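Local coordinates for hypothetical protein Atu2327 (Agrobacterium tumefaciens, PDB 2O8I) that is of unproven function but belongs to the OHCU decarboxylase family, whose characterised enzymes convert 2-oxo-4-hydroxy-4-carboxy-5-ureidoimidazoline to (S)-allantoin in urate breakdown, at residues V2-F7 against I21-Y26. Sequence-based numbering, arbitrary orientation.
Sequences VTREEF and IAERAY
Tyr-26 lies across the start of helix 4-11, with the centre of one ring face beneath Arg-4 CA in a CH-pi contact, CA to ring centroid 3.6 Å. A tyrosine suits this place because it is flat enough to lie against backbone yet carries a polar end: its OH donates to Val-2 O at 2.6 Å, in the carbonyl plane, just ahead of the N-cap residue Thr-3, whose OG1 accepts from Glu-6 N. The edge of the Tyr-26 ring is turned toward the face of Phe-7 in an offset edge-to-face pair, planes at 65°. Phe-7 CG stands anti to its backbone N (chi1 -170°), which sends the ring across to helix 19-27; there CE2 lies 4.0 Å from Ala-25 CB, and the small alanines Ala-22 and Ala-25 let the bulky ring come close. Arg-4 is long enough to pass Tyr-26 and reach Glu-23, whose OE1 accepts a hydrogen bond from Arg-4 NH2 at 2.8 Å, close to the guanidinium plane, as part of a salt bridge, with a weak second bond from Arg-4 NE. Arg-4 NH1 also forms a salt bridge with Asp-27, so the arginine probably balances two acids. The contact joins the first two helices of this all-helical chain: Phe-7 also meets Phe-11 edge-to-face, while Ala-25 packs on Leu-44 of helix 37-50.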
# COMPACT_ATOMS: atom_id res chain seq x y z
N VAL A 2 -15.18 20.55 -7.43
CA VAL A 2 -14.74 19.17 -7.33
C VAL A 2 -15.85 18.17 -7.67
O VAL A 2 -16.77 18.00 -6.90
CB VAL A 2 -14.16 18.90 -5.91
CG1 VAL A 2 -13.65 17.51 -5.79
CG2 VAL A 2 -13.08 19.91 -5.61
N THR A 3 -15.77 17.50 -8.82
CA THR A 3 -16.76 16.47 -9.15
C THR A 3 -16.66 15.27 -8.24
O THR A 3 -15.70 15.11 -7.49
CB THR A 3 -16.60 15.93 -10.54
OG1 THR A 3 -15.41 15.17 -10.58
CG2 THR A 3 -16.53 17.02 -11.59
N ARG A 4 -17.67 14.40 -8.29
CA ARG A 4 -17.72 13.20 -7.44
C ARG A 4 -16.58 12.26 -7.77
O ARG A 4 -15.96 11.68 -6.89
CB ARG A 4 -19.02 12.46 -7.73
CG ARG A 4 -19.44 11.50 -6.68
CD ARG A 4 -20.36 10.39 -7.26
NE ARG A 4 -20.66 9.43 -6.21
CZ ARG A 4 -21.46 9.71 -5.19
NH1 ARG A 4 -22.07 10.89 -5.12
NH2 ARG A 4 -21.62 8.80 -4.22
N GLU A 5 -16.34 12.10 -9.05
CA GLU A 5 -15.45 11.13 -9.58
C GLU A 5 -14.08 11.51 -9.09
O GLU A 5 -13.28 10.67 -8.70
CB GLU A 5 -15.50 11.19 -11.10
CG GLU A 5 -14.85 10.02 -11.77
CD GLU A 5 -13.83 10.44 -12.84
OE1 GLU A 5 -14.31 10.95 -13.90
OE2 GLU A 5 -12.58 10.26 -12.63
N GLU A 6 -13.85 12.81 -9.06
CA GLU A 6 -12.59 13.31 -8.69
C GLU A 6 -12.36 13.23 -7.17
O GLU A 6 -11.34 12.72 -6.71
CB GLU A 6 -12.41 14.70 -9.27
CG GLU A 6 -11.35 15.48 -8.54
CD GLU A 6 -11.27 16.97 -8.91
OE1 GLU A 6 -12.13 17.53 -9.76
OE2 GLU A 6 -10.32 17.53 -8.27
N PHE A 7 -13.30 13.69 -6.39
CA PHE A 7 -13.22 13.50 -4.95
C PHE A 7 -12.98 12.07 -4.49
O PHE A 7 -12.18 11.82 -3.60
CB PHE A 7 -14.52 13.98 -4.33
CG PHE A 7 -14.51 14.07 -2.83
CD1 PHE A 7 -14.21 15.28 -2.20
CD2 PHE A 7 -14.91 12.99 -2.06
CE1 PHE A 7 -14.26 15.40 -0.80
CE2 PHE A 7 -14.98 13.09 -0.64
CZ PHE A 7 -14.63 14.29 -0.01
N ILE A 21 -16.28 5.29 2.07
CA ILE A 21 -16.06 6.42 3.00
C ILE A 21 -16.12 7.74 2.24
O ILE A 21 -16.82 8.68 2.66
CB ILE A 21 -14.72 6.31 3.78
CG1 ILE A 21 -14.71 5.07 4.67
CG2 ILE A 21 -14.49 7.52 4.67
CD1 ILE A 21 -15.62 5.19 5.87
N ALA A 22 -15.44 7.78 1.08
CA ALA A 22 -15.32 9.00 0.29
C ALA A 22 -16.61 9.28 -0.46
O ALA A 22 -16.97 10.44 -0.59
CB ALA A 22 -14.14 8.91 -0.67
N GLU A 23 -17.30 8.24 -0.96
CA GLU A 23 -18.61 8.38 -1.63
C GLU A 23 -19.61 9.06 -0.68
O GLU A 23 -20.23 10.07 -1.03
CB GLU A 23 -19.22 7.03 -1.98
CG GLU A 23 -18.39 6.06 -2.77
CD GLU A 23 -18.67 6.18 -4.24
OE1 GLU A 23 -19.64 6.91 -4.60
OE2 GLU A 23 -17.91 5.55 -5.04
N ARG A 24 -19.77 8.52 0.52
CA ARG A 24 -20.71 9.09 1.46
C ARG A 24 -20.32 10.47 1.88
O ARG A 24 -21.19 11.35 1.99
CB ARG A 24 -20.83 8.23 2.70
CG ARG A 24 -21.41 6.88 2.39
CD ARG A 24 -21.56 6.09 3.66
NE ARG A 24 -21.94 4.74 3.29
CZ ARG A 24 -21.88 3.70 4.11
NH1 ARG A 24 -21.40 3.85 5.35
NH2 ARG A 24 -22.26 2.50 3.66
N ALA A 25 -19.02 10.70 2.12
CA ALA A 25 -18.57 12.08 2.43
C ALA A 25 -18.98 13.03 1.32
O ALA A 25 -19.30 14.19 1.60
CB ALA A 25 -17.08 12.14 2.65
N TYR A 26 -18.96 12.55 0.07
CA TYR A 26 -19.27 13.42 -1.03
C TYR A 26 -20.75 13.79 -1.01
O TYR A 26 -21.12 14.96 -1.25
CB TYR A 26 -18.85 12.84 -2.40
CG TYR A 26 -18.91 13.91 -3.50
CD1 TYR A 26 -20.11 14.18 -4.21
CD2 TYR A 26 -17.81 14.70 -3.79
CE1 TYR A 26 -20.18 15.15 -5.19
CE2 TYR A 26 -17.87 15.71 -4.78
CZ TYR A 26 -19.05 15.92 -5.47
OH TYR A 26 -19.12 16.88 -6.46